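Local coordinates for extracellular solute-binding protein (Conexibacter woesei, PDB 4P98) that probably serves as the extracellular solute-binding component of an ABC transporter, capturing its ligand for uptake as a member of the BMP lipoprotein (PnrA-like) family, at residues 114-119 / 264-269; 142-147 / 201-206; 22-27 / 56-61; 129-134 / 299-304. One frame throughout, in Å; residues are numbered along the deposited sequence. Where two conformers were deposited one is given.

Contact 1: residues 114-119 / 264-269; sequences LPPNVD and FGRRFD
Arg266 grips a single acceptor, the carbonyl oxygen of Leu114, side-on with two nitrogens. The NE bond to Leu114 O is 2.9 Å long and nearly straight (163° at the hydrogen); the NH1 bond to Leu114 O is longer, at 3.2 Å, and more bent. Leu114 O lies in the guanidinium plane, reached because the arginine chain is extended from CG to NE (chi2 170°), and Pro116 N sits over one face of that plane. Pro115 to Val118 form a type I turn closed by Val118 N to Pro115 O at 3.1 Å. Beyond the turn, Arg266 N donates to Val118 O at 2.8 Å from above the carbonyl plane. Gly265 CA also makes a C-H...O contact with Pro116 O at 3.2 Å.

Asp119 works in two ways. Its OD1 accepts Arg267 N at 3.1 Å from above the carboxylate plane, while its carboxylate stacks on the Phe264 ring, the planes 11° apart and OD2 3.4 Å from Phe264 CE2. With an alanine at this position, Arg267 N would probably lose this acceptor and that face of Phe264 its stacked partner. At its edge, the same ring meets Asn117 O. The Asn117 amide points elsewhere, ND2 donating to Val100 O and Ala94 O.

The contact starts the pairing of strand 268-271 with strand 118-123, which continues as Arg267 and Asp269 bond to Gly120. Leu114 O is satisfied by two arginine nitrogens, Val118 O by Arg266 N, and Arg267 N by the Asp119 carboxylate, so side chains supplement the backbone bonds where the strands meet.

Contact 2: residues 142-147 / 201-206; sequences VEKVGA and GAQLLV
The carboxamide of Gln203 is the flat group that joins this contact before the strands begin to pair regularly, and it meets residues 142-147 with its oxygen. The motif is a pair of parallel neighbours in a Rossmann-like sheet, strands 144-149 and 205-207. Glu143 N approaches OE1 nearly along the C=O axis, 2.7 Å from Gln203 OE1; Lys144 N reaches Gln203 OE1 at 3.1 Å, tilted 25° from the amide plane. One oxygen therefore accepts two successive backbone N-H groups. CG lies anti to the carbonyl carbon of Gln203 (chi1 -61°) and the chain extends beyond it, which carries the amide out to the turn. A leucine in its place would probably leave both N-H groups without this acceptor and the turn before the strand less firmly fixed.

The evidence for parallel pairing is the bonding of Gly146, whose N donates to Leu204 O at 3.0 Å while its O accepts Val206 N at 2.8 Å, straddling Leu205. Gln203 N to Lys144 O, also 2.8 Å, extends the pairing backward toward Gly201, where a Schellman motif ends helix 187-199. Leu204 N is buried here and finds no partner in the model. Packing around Gly146 is close, with Ala202 CB 4.0 Å from Gly146 N.

On the face bearing Val206, helix 154-170 covers the sheet through Leu167 and Ile163. There Val145 crosses Val206 obliquely, and Val145 CG1 stands 3.9 Å from Val206 CG2.

Contact 3: residues 22-27 / 56-61; sequences AIIASG and QGLADP
Leu58 joins residues 22-27 at the tightly packed part of this contact, by backbone and side chain together. Leu58 N donates to Ala25 O at 3.0 Å, an almost straight bond (162°) lying in the carbonyl plane, and Leu58 CD1 comes within 3.7 Å of Ile24 CG2. The two side chains are set at a slant to each other. CG2 of Ile24 is anti to its own nitrogen, which puts this branch, and not CG1, against the leucine; CB of Leu58 is 4.0 Å from the same methyl. Leu58 N satisfies the carbonyl of Ala25, a buried residue at the end of strand 22-25.

Toward solvent backbone bonds predominate, with a few side-chain touches. Gly57 N bonds Gly27 O at 2.9 Å, coming from above the carbonyl plane, and Gly57 has a positive phi (65°) that favours glycine. Gln56 CB lies 3.4 Å from Gly27 O, while the amide oxygen of Gln56 turns away to accept Thr29 N. Ala59 N to Ser26 O, at 3.0 Å, is a weak bond, bent to 125°. The looseness lies in this weak bond and in the exposure of Gln56 and Gly57; the Gly57 bond itself is short.

The end of strand 22-25 and its following loop meet the loop after the neighbouring strand 53-55, at the C-terminal ends of the strands, the region where ligands commonly bind in this fold. Asp60 caps helix 61-73, and Gly27 N is held by Asn35 of helix 34-45. Deeper in, Ile24 packs on Val67 and Phe71 of helix 61-73 and on Val86 of helix 84-94, between the sheet and both helices.

Contact 4: residues 129-134 / 299-304; sequences GYLDGF and DALSER
Tyr130 and Arg304 share a water, and the firmer of its two bonds is to Tyr130 OH, 3.1 Å from the water oxygen. The second is weak, the water accepting from Arg304 NH2 at 3.4 Å. No direct hydrogen bond crosses the contact, which is a packing of two helices, 125-137 and 294-307. The axes of their short segments pass 12.0 Å apart with N-to-C directions at 138°, so the helices run roughly antiparallel and large side chains must bridge them.

Leu301 does most of the bridging. Its CG is anti to the backbone N (chi1 165°), which sends the two methyls toward helix 125-137, where they separate. CD2 lies over the face of the Phe134 ring as a CH-pi contact, 3.9 Å from the Phe134 centroid and 16° off the ring normal. CD1 instead meets the edge of the Tyr130 ring, near its plane, 4.0 Å from Tyr130 CE2. Leu131 CD1 approaches Leu301 CD2 more loosely, at 4.4 Å.

Phe134 touches Ala170, and Tyr130 touches Ala165 and Ala169, so the same two rings also pack on helix 154-170. Ser302 OG bonds Leu273 O, just past strand 268-271.

The Arg304 guanidinium bends back over its own helix, with Leu301 CA 3.5 Å above its plane, and NH2 stops 4.1 Å from Phe134 CE2.

How the contacts relate
The contacts are spread over a bilobed fold of the periplasmic-binding-protein type. Contacts 1 and 3 reach the same six-stranded sheet, their centres 20 Å apart, while contact 2 belongs to the five-stranded sheet, 42 Å from contact 1 centre to centre. Contact 4 is helix packing beside contact 2: their centres are 18 Å apart and they touch, Val206 packing on Asp132. Along the chain contact 3 closes first; contacts 1 and 4 then interleave, and contact 2 is nested inside both. Strand 118-123 leads into helix 125-137, and strand 268-271 precedes helix 294-307, so the chain passes between lobes repeatedly, consistent with a hinged ligand-binding architecture.

Contact 1: residues 114-119 / 264-269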
loop_
_atom_site.group_PDB
_atom_site.type_symbol
_atom_site.label_atom_id
_atom_site.label_comp_id
_atom_site.label_asym_id
_atom_site.label_seq_id
_atom_site.Cartn_x
_atom_site.Cartn_y
_atom_site.Cartn_z
ATOM N N LEU A 114 -1.102 22.809 0.150
ATOM C CA LEU A 114 -1.176 22.647 -1.303
ATOM C C LEU A 114 -1.243 23.980 -2.041
ATOM O O LEU A 114 -2.181 24.749 -1.832
ATOM C CB LEU A 114 -2.418 21.827 -1.679
ATOM C CG LEU A 114 -2.474 20.391 -1.167
ATOM C CD1 LEU A 114 -3.800 19.732 -1.531
ATOM C CD2 LEU A 114 -1.324 19.574 -1.734
ATOM N N PRO A 115 -0.266 24.250 -2.929
ATOM C CA PRO A 115 -0.454 25.348 -3.868
ATOM C C PRO A 115 -1.670 25.099 -4.775
ATOM O O PRO A 115 -2.163 23.965 -4.847
ATOM C CB PRO A 115 0.854 25.352 -4.684
ATOM C CG PRO A 115 1.861 24.615 -3.856
ATOM C CD PRO A 115 1.051 23.600 -3.084
ATOM N N PRO A 116 -2.156 26.137 -5.472
ATOM C CA PRO A 116 -3.363 26.008 -6.302
ATOM C C PRO A 116 -3.273 24.969 -7.407
ATOM O O PRO A 116 -4.300 24.563 -7.939
ATOM C CB PRO A 116 -3.522 27.400 -6.932
ATOM C CG PRO A 116 -2.725 28.319 -6.067
ATOM C CD PRO A 116 -1.580 27.494 -5.556
ATOM N N ASN A 117 -2.057 24.566 -7.772
ATOM C CA ASN A 117 -1.858 23.603 -8.841
ATOM C C ASN A 117 -1.388 22.229 -8.378
ATOM O O ASN A 117 -0.863 21.456 -9.185
ATOM C CB ASN A 117 -0.898 24.160 -9.912
ATOM C CG ASN A 117 0.492 24.477 -9.373
ATOM O OD1 ASN A 117 0.675 24.723 -8.176
ATOM N ND2 ASN A 117 1.477 24.517 -10.271
ATOM N N VAL A 118 -1.605 21.907 -7.103
ATOM C CA VAL A 118 -1.215 20.609 -6.581
ATOM C C VAL A 118 -2.413 19.907 -5.943
ATOM O O VAL A 118 -3.142 20.515 -5.171
ATOM C CB VAL A 118 -0.087 20.733 -5.524
ATOM C CG1 VAL A 118 0.419 19.358 -5.133
ATOM C CG2 VAL A 118 1.054 21.615 -6.041
ATOM N N ASP A 119 -2.616 18.642 -6.301
ATOM C CA ASP A 119 -3.533 17.745 -5.591
ATOM C C ASP A 119 -2.710 16.860 -4.645
ATOM O O ASP A 119 -1.586 16.443 -4.969
ATOM C CB ASP A 119 -4.292 16.839 -6.581
ATOM C CG ASP A 119 -5.407 17.548 -7.357
ATOM O OD1 ASP A 119 -5.691 18.750 -7.130
ATOM O OD2 ASP A 119 -6.027 16.852 -8.208
ATOM N N PHE A 264 -8.307 21.260 -12.085
ATOM C CA PHE A 264 -7.243 20.679 -11.270
ATOM C C PHE A 264 -6.762 21.601 -10.168
ATOM O O PHE A 264 -6.634 22.805 -10.367
ATOM C CB PHE A 264 -6.062 20.275 -12.160
ATOM C CG PHE A 264 -5.057 19.389 -11.467
ATOM C CD1 PHE A 264 -4.100 19.936 -10.613
ATOM C CD2 PHE A 264 -5.063 18.017 -11.664
ATOM C CE1 PHE A 264 -3.180 19.122 -9.955
ATOM C CE2 PHE A 264 -4.148 17.197 -11.012
ATOM C CZ PHE A 264 -3.201 17.757 -10.161
ATOM N N GLY A 265 -6.506 21.035 -8.999
ATOM C CA GLY A 265 -5.811 21.748 -7.932
ATOM C C GLY A 265 -6.523 21.702 -6.587
ATOM O O GLY A 265 -7.751 21.821 -6.506
ATOM N N ARG A 266 -5.736 21.537 -5.534
ATOM C CA ARG A 266 -6.204 21.569 -4.150
ATOM C C ARG A 266 -7.194 20.478 -3.740
ATOM O O ARG A 266 -7.762 20.550 -2.662
ATOM C CB ARG A 266 -6.700 22.979 -3.769
ATOM C CG ARG A 266 -5.510 23.869 -3.472
ATOM C CD ARG A 266 -5.809 25.338 -3.304
ATOM N NE ARG A 266 -4.580 25.996 -2.845
ATOM C CZ ARG A 266 -4.405 27.311 -2.729
ATOM N NH1 ARG A 266 -3.241 27.778 -2.298
ATOM N NH2 ARG A 266 -5.366 28.158 -3.057
ATOM N N ARG A 267 -7.327 19.437 -4.555
ATOM C CA ARG A 267 -8.037 18.232 -4.151
ATOM C C ARG A 267 -7.209 17.516 -3.100
ATOM O O ARG A 267 -5.968 17.453 -3.210
ATOM C CB ARG A 267 -8.262 17.318 -5.349
ATOM C CG ARG A 267 -9.382 16.298 -5.169
ATOM C CD ARG A 267 -10.770 16.964 -5.156
ATOM N NE ARG A 267 -11.112 17.611 -6.423
ATOM C CZ ARG A 267 -11.583 16.986 -7.502
ATOM N NH1 ARG A 267 -11.757 15.660 -7.509
ATOM N NH2 ARG A 267 -11.869 17.693 -8.598
ATOM N N PHE A 268 -7.869 17.017 -2.059
ATOM C CA PHE A 268 -7.183 16.177 -1.101
ATOM C C PHE A 268 -7.939 14.873 -0.902
ATOM O O PHE A 268 -9.039 14.849 -0.348
ATOM C CB PHE A 268 -6.931 16.876 0.238
ATOM C CG PHE A 268 -5.950 16.148 1.090
ATOM C CD1 PHE A 268 -4.609 16.153 0.758
ATOM C CD2 PHE A 268 -6.357 15.416 2.199
ATOM C CE1 PHE A 268 -3.689 15.455 1.514
ATOM C CE2 PHE A 268 -5.437 14.722 2.965
ATOM C CZ PHE A 268 -4.100 14.738 2.625
ATOM N N ASP A 269 -7.317 13.791 -1.354
ATOM C CA ASP A 269 -7.949 12.481 -1.373
ATOM C C ASP A 269 -7.419 11.558 -0.271
ATOM O O ASP A 269 -6.198 11.456 -0.042
ATOM C CB ASP A 269 -7.749 11.855 -2.760
ATOM C CG ASP A 269 -8.364 12.685 -3.872
ATOM O OD1 ASP A 269 -9.554 13.056 -3.729
ATOM O OD2 ASP A 269 -7.673 12.974 -4.888
#

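Contact 2: residues 142-147 / 201-206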
loop_
_atom_site.group_PDB
_atom_site.type_symbol
_atom_site.label_atom_id
_atom_site.label_comp_id
_atom_site.label_asym_id
_atom_site.label_seq_id
_atom_site.Cartn_x
_atom_site.Cartn_y
_atom_site.Cartn_z
ATOM N N VAL A 142 -7.839 -21.665 10.710
ATOM C CA VAL A 142 -6.623 -20.951 11.099
ATOM C C VAL A 142 -6.849 -20.345 12.469
ATOM O O VAL A 142 -7.532 -19.333 12.600
ATOM C CB VAL A 142 -6.262 -19.870 10.066
ATOM C CG1 VAL A 142 -5.044 -19.070 10.522
ATOM C CG2 VAL A 142 -6.025 -20.499 8.704
ATOM N N GLU A 143 -6.304 -20.972 13.507
ATOM C CA GLU A 143 -6.529 -20.483 14.861
ATOM C C GLU A 143 -5.305 -19.802 15.457
ATOM O O GLU A 143 -5.424 -19.140 16.489
ATOM C CB GLU A 143 -7.052 -21.605 15.798
ATOM C CG GLU A 143 -8.503 -22.077 15.545
ATOM C CD GLU A 143 -9.552 -20.953 15.373
ATOM O OE1 GLU A 143 -9.779 -20.122 16.293
ATOM O OE2 GLU A 143 -10.196 -20.927 14.300
ATOM N N LYS A 144 -4.150 -19.943 14.796
ATOM C CA LYS A 144 -2.887 -19.346 15.250
ATOM C C LYS A 144 -2.258 -18.565 14.095
ATOM O O LYS A 144 -2.010 -19.124 13.033
ATOM C CB LYS A 144 -1.918 -20.437 15.728
ATOM C CG LYS A 144 -2.371 -21.171 16.979
ATOM C CD LYS A 144 -1.275 -22.053 17.579
ATOM C CE LYS A 144 -1.748 -22.676 18.888
ATOM N NZ LYS A 144 -0.753 -23.625 19.453
ATOM N N VAL A 145 -2.003 -17.277 14.317
ATOM C CA VAL A 145 -1.532 -16.375 13.272
ATOM C C VAL A 145 -0.234 -15.737 13.738
ATOM O O VAL A 145 -0.109 -15.324 14.900
ATOM C CB VAL A 145 -2.550 -15.244 12.988
ATOM C CG1 VAL A 145 -1.998 -14.255 11.954
ATOM C CG2 VAL A 145 -3.876 -15.826 12.520
ATOM N N GLY A 146 0.725 -15.654 12.818
ATOM C CA GLY A 146 2.024 -15.043 13.110
ATOM C C GLY A 146 2.278 -13.912 12.142
ATOM O O GLY A 146 1.949 -14.025 10.965
ATOM N N ALA A 147 2.851 -12.817 12.641
ATOM C CA ALA A 147 3.162 -11.665 11.796
ATOM C C ALA A 147 4.605 -11.240 11.983
ATOM O O ALA A 147 5.115 -11.200 13.103
ATOM C CB ALA A 147 2.237 -10.500 12.110
ATOM N N GLY A 201 3.922 -22.779 16.064
ATOM C CA GLY A 201 2.577 -23.222 15.696
ATOM C C GLY A 201 1.732 -22.336 14.800
ATOM O O GLY A 201 0.572 -22.659 14.555
ATOM N N ALA A 202 2.295 -21.242 14.286
ATOM C CA ALA A 202 1.573 -20.380 13.346
ATOM C C ALA A 202 1.052 -21.171 12.152
ATOM O O ALA A 202 1.790 -21.955 11.537
ATOM C CB ALA A 202 2.456 -19.240 12.860
ATOM N N GLN A 203 -0.227 -20.962 11.842
ATOM C CA GLN A 203 -0.884 -21.632 10.717
ATOM C C GLN A 203 -1.050 -20.706 9.525
ATOM O O GLN A 203 -1.572 -21.098 8.489
ATOM C CB GLN A 203 -2.241 -22.189 11.162
ATOM C CG GLN A 203 -2.110 -23.231 12.274
ATOM C CD GLN A 203 -3.426 -23.548 12.966
ATOM O OE1 GLN A 203 -4.175 -22.659 13.348
ATOM N NE2 GLN A 203 -3.695 -24.826 13.153
ATOM N N LEU A 204 -0.583 -19.470 9.688
ATOM C CA LEU A 204 -0.610 -18.460 8.642
ATOM C C LEU A 204 0.451 -17.423 9.004
ATOM O O LEU A 204 0.632 -17.087 10.180
ATOM C CB LEU A 204 -1.987 -17.784 8.593
ATOM C CG LEU A 204 -2.155 -16.481 7.808
ATOM C CD1 LEU A 204 -2.382 -16.762 6.335
ATOM C CD2 LEU A 204 -3.319 -15.657 8.374
ATOM N N LEU A 205 1.123 -16.896 7.995
ATOM C CA LEU A 205 2.177 -15.913 8.233
ATOM C C LEU A 205 1.862 -14.622 7.504
ATOM O O LEU A 205 1.696 -14.618 6.293
ATOM C CB LEU A 205 3.534 -16.471 7.792
ATOM C CG LEU A 205 4.087 -17.561 8.722
ATOM C CD1 LEU A 205 5.206 -18.386 8.079
ATOM C CD2 LEU A 205 4.535 -16.980 10.051
ATOM N N VAL A 206 1.800 -13.524 8.252
ATOM C CA VAL A 206 1.482 -12.217 7.690
ATOM C C VAL A 206 2.732 -11.342 7.650
ATOM O O VAL A 206 3.373 -11.156 8.662
ATOM C CB VAL A 206 0.413 -11.501 8.538
ATOM C CG1 VAL A 206 -0.035 -10.218 7.853
ATOM C CG2 VAL A 206 -0.771 -12.423 8.779
#

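Contact 3: residues 22-27 / 56-61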
loop_
_atom_site.group_PDB
_atom_site.type_symbol
_atom_site.label_atom_id
_atom_site.label_comp_id
_atom_site.label_asym_id
_atom_site.label_seq_id
_atom_site.Cartn_x
_atom_site.Cartn_y
_atom_site.Cartn_z
ATOM N N ALA A 22 4.257 12.217 -15.811
ATOM C CA ALA A 22 5.499 11.702 -15.256
ATOM C C ALA A 22 5.236 11.269 -13.828
ATOM O O ALA A 22 4.644 12.033 -13.052
ATOM C CB ALA A 22 6.589 12.767 -15.289
ATOM N N ILE A 23 5.660 10.045 -13.499
ATOM C CA ILE A 23 5.610 9.531 -12.134
ATOM C C ILE A 23 7.034 9.531 -11.591
ATOM O O ILE A 23 7.937 8.926 -12.196
ATOM C CB ILE A 23 5.064 8.088 -12.051
ATOM C CG1 ILE A 23 3.777 7.900 -12.861
ATOM C CG2 ILE A 23 4.874 7.681 -10.599
ATOM C CD1 ILE A 23 2.563 8.632 -12.355
ATOM N N ILE A 24 7.230 10.215 -10.473
ATOM C CA ILE A 24 8.509 10.263 -9.775
ATOM C C ILE A 24 8.358 9.452 -8.488
ATOM O O ILE A 24 7.732 9.915 -7.543
ATOM C CB ILE A 24 8.891 11.713 -9.409
ATOM C CG1 ILE A 24 8.781 12.656 -10.617
ATOM C CG2 ILE A 24 10.277 11.756 -8.784
ATOM C CD1 ILE A 24 9.519 12.175 -11.841
ATOM N N ALA A 25 8.935 8.251 -8.461
ATOM C CA ALA A 25 8.746 7.317 -7.354
ATOM C C ALA A 25 9.882 7.400 -6.359
ATOM O O ALA A 25 11.052 7.548 -6.742
ATOM C CB ALA A 25 8.607 5.900 -7.866
ATOM N N SER A 26 9.520 7.283 -5.083
ATOM C CA SER A 26 10.459 7.342 -3.976
ATOM C C SER A 26 11.454 6.180 -4.035
ATOM O O SER A 26 12.645 6.362 -3.813
ATOM C CB SER A 26 9.672 7.301 -2.663
ATOM O OG SER A 26 10.515 7.371 -1.532
ATOM N N GLY A 27 10.945 4.991 -4.347
ATOM C CA GLY A 27 11.753 3.768 -4.403
ATOM C C GLY A 27 11.694 3.066 -5.738
ATOM O O GLY A 27 11.514 3.704 -6.770
ATOM N N GLN A 56 12.471 6.242 -11.021
ATOM C CA GLN A 56 12.486 5.539 -9.736
ATOM C C GLN A 56 13.629 5.975 -8.862
ATOM O O GLN A 56 14.546 6.635 -9.325
ATOM C CB GLN A 56 12.700 4.062 -9.962
ATOM C CG GLN A 56 11.873 3.452 -11.056
ATOM C CD GLN A 56 12.210 1.994 -11.219
ATOM O OE1 GLN A 56 12.533 1.307 -10.245
ATOM N NE2 GLN A 56 12.143 1.511 -12.452
ATOM N N GLY A 57 13.582 5.552 -7.601
ATOM C CA GLY A 57 14.694 5.728 -6.662
ATOM C C GLY A 57 15.013 7.163 -6.316
ATOM O O GLY A 57 16.173 7.494 -6.082
ATOM N N LEU A 58 13.989 8.017 -6.254
ATOM C CA LEU A 58 14.214 9.444 -6.079
ATOM C C LEU A 58 13.740 9.982 -4.729
ATOM O O LEU A 58 13.348 11.142 -4.617
ATOM C CB LEU A 58 13.589 10.213 -7.249
ATOM C CG LEU A 58 14.389 10.021 -8.543
ATOM C CD1 LEU A 58 13.573 10.445 -9.753
ATOM C CD2 LEU A 58 15.709 10.782 -8.476
ATOM N N ALA A 59 13.816 9.138 -3.705
ATOM C CA ALA A 59 13.533 9.534 -2.322
ATOM C C ALA A 59 14.377 10.729 -1.855
ATOM O O ALA A 59 13.935 11.516 -1.013
ATOM C CB ALA A 59 13.748 8.347 -1.388
ATOM N N ASP A 60 15.596 10.851 -2.383
ATOM C CA ASP A 60 16.478 11.943 -2.011
ATOM C C ASP A 60 16.003 13.232 -2.700
ATOM O O ASP A 60 16.052 13.318 -3.923
ATOM C CB ASP A 60 17.917 11.606 -2.428
ATOM C CG ASP A 60 18.917 12.651 -1.988
ATOM O OD1 ASP A 60 18.516 13.793 -1.663
ATOM O OD2 ASP A 60 20.122 12.329 -1.983
ATOM N N PRO A 61 15.555 14.238 -1.921
ATOM C CA PRO A 61 14.967 15.443 -2.526
ATOM C C PRO A 61 15.924 16.272 -3.389
ATOM O O PRO A 61 15.472 16.991 -4.274
ATOM C CB PRO A 61 14.490 16.249 -1.320
ATOM C CG PRO A 61 15.305 15.749 -0.172
ATOM C CD PRO A 61 15.531 14.297 -0.447
#

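Contact 4: residues 129-134 / 299-304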
loop_
_atom_site.group_PDB
_atom_site.type_symbol
_atom_site.label_atom_id
_atom_site.label_comp_id
_atom_site.label_asym_id
_atom_site.label_seq_id
_atom_site.Cartn_x
_atom_site.Cartn_y
_atom_site.Cartn_z
ATOM N N GLY A 129 -3.087 -2.811 7.753
ATOM C CA GLY A 129 -2.987 -3.822 8.792
ATOM C C GLY A 129 -4.337 -4.440 9.103
ATOM O O GLY A 129 -4.474 -5.665 9.151
ATOM N N TYR A 130 -5.342 -3.582 9.282
ATOM C CA TYR A 130 -6.685 -4.050 9.610
ATOM C C TYR A 130 -7.223 -5.028 8.564
ATOM O O TYR A 130 -7.765 -6.063 8.923
ATOM C CB TYR A 130 -7.648 -2.879 9.815
ATOM C CG TYR A 130 -8.944 -3.290 10.474
ATOM C CD1 TYR A 130 -9.074 -3.267 11.858
ATOM C CD2 TYR A 130 -10.026 -3.720 9.716
ATOM C CE1 TYR A 130 -10.257 -3.636 12.471
ATOM C CE2 TYR A 130 -11.226 -4.090 10.324
ATOM C CZ TYR A 130 -11.331 -4.045 11.698
ATOM O OH TYR A 130 -12.500 -4.434 12.318
ATOM N N LEU A 131 -7.058 -4.721 7.281
ATOM C CA LEU A 131 -7.534 -5.607 6.232
ATOM C C LEU A 131 -6.788 -6.951 6.232
ATOM O O LEU A 131 -7.395 -8.008 6.033
ATOM C CB LEU A 131 -7.438 -4.930 4.868
ATOM C CG LEU A 131 -7.914 -5.746 3.676
ATOM C CD1 LEU A 131 -9.364 -6.203 3.863
ATOM C CD2 LEU A 131 -7.746 -4.961 2.400
ATOM N N ASP A 132 -5.482 -6.922 6.453
ATOM C CA ASP A 132 -4.713 -8.172 6.557
ATOM C C ASP A 132 -5.223 -9.056 7.683
ATOM O O ASP A 132 -5.441 -10.263 7.493
ATOM C CB ASP A 132 -3.235 -7.883 6.824
ATOM C CG ASP A 132 -2.562 -7.219 5.679
ATOM O OD1 ASP A 132 -2.957 -7.450 4.519
ATOM O OD2 ASP A 132 -1.606 -6.464 5.951
ATOM N N GLY A 133 -5.406 -8.454 8.854
ATOM C CA GLY A 133 -5.883 -9.154 10.034
ATOM C C GLY A 133 -7.301 -9.675 9.861
ATOM O O GLY A 133 -7.622 -10.786 10.289
ATOM N N PHE A 134 -8.147 -8.875 9.220
ATOM C CA PHE A 134 -9.510 -9.290 8.930
ATOM C C PHE A 134 -9.556 -10.481 7.972
ATOM O O PHE A 134 -10.346 -11.400 8.173
ATOM C CB PHE A 134 -10.319 -8.126 8.367
ATOM C CG PHE A 134 -11.767 -8.454 8.149
ATOM C CD1 PHE A 134 -12.202 -8.944 6.935
ATOM C CD2 PHE A 134 -12.688 -8.282 9.171
ATOM C CE1 PHE A 134 -13.545 -9.258 6.735
ATOM C CE2 PHE A 134 -14.029 -8.593 8.982
ATOM C CZ PHE A 134 -14.451 -9.076 7.763
ATOM N N ASP A 299 -15.725 -6.911 0.868
ATOM C CA ASP A 299 -16.636 -5.924 0.297
ATOM C C ASP A 299 -17.642 -5.429 1.339
ATOM O O ASP A 299 -17.904 -4.229 1.419
ATOM C CB ASP A 299 -17.387 -6.494 -0.922
ATOM C CG ASP A 299 -16.473 -6.789 -2.115
ATOM O OD1 ASP A 299 -15.324 -6.311 -2.152
ATOM O OD2 ASP A 299 -16.920 -7.505 -3.033
ATOM N N ALA A 300 -18.198 -6.334 2.142
ATOM C CA ALA A 300 -19.170 -5.938 3.167
ATOM C C ALA A 300 -18.496 -5.114 4.261
ATOM O O ALA A 300 -19.062 -4.136 4.746
ATOM C CB ALA A 300 -19.870 -7.154 3.762
ATOM N N LEU A 301 -17.280 -5.504 4.640
ATOM C CA LEU A 301 -16.495 -4.713 5.600
ATOM C C LEU A 301 -16.296 -3.282 5.102
ATOM O O LEU A 301 -16.446 -2.326 5.876
ATOM C CB LEU A 301 -15.126 -5.375 5.874
ATOM C CG LEU A 301 -14.063 -4.514 6.565
ATOM C CD1 LEU A 301 -14.449 -4.226 8.007
ATOM C CD2 LEU A 301 -12.689 -5.169 6.494
ATOM N N SER A 302 -15.940 -3.142 3.830
ATOM C CA SER A 302 -15.736 -1.836 3.232
ATOM C C SER A 302 -17.012 -0.993 3.315
ATOM O O SER A 302 -16.960 0.204 3.620
ATOM C CB SER A 302 -15.298 -2.006 1.782
ATOM O OG SER A 302 -15.173 -0.757 1.133
ATOM N N GLU A 303 -18.149 -1.639 3.073
ATOM C CA GLU A 303 -19.464 -0.965 3.110
ATOM C C GLU A 303 -19.796 -0.481 4.526
ATOM O O GLU A 303 -20.264 0.645 4.714
ATOM C CB GLU A 303 -20.536 -1.923 2.566
ATOM C CG GLU A 303 -20.364 -2.235 1.085
ATOM C CD GLU A 303 -21.058 -3.520 0.624
ATOM O OE1 GLU A 303 -21.842 -4.112 1.396
ATOM O OE2 GLU A 303 -20.818 -3.936 -0.532
ATOM N N ARG A 304 -19.519 -1.312 5.527
ATOM C CA ARG A 304 -19.692 -0.905 6.923
ATOM C C ARG A 304 -18.819 0.288 7.297
ATOM O O ARG A 304 -19.240 1.160 8.062
ATOM C CB ARG A 304 -19.430 -2.068 7.881
ATOM C CG ARG A 304 -20.428 -3.210 7.739
ATOM C CD ARG A 304 -20.453 -4.115 8.966
ATOM N NE ARG A 304 -19.164 -4.756 9.246
ATOM C CZ ARG A 304 -18.657 -5.795 8.577
ATOM N NH1 ARG A 304 -19.305 -6.342 7.550
ATOM N NH2 ARG A 304 -17.474 -6.289 8.940
HETATM O O HOH W 1 -15.199 -5.587 11.389
#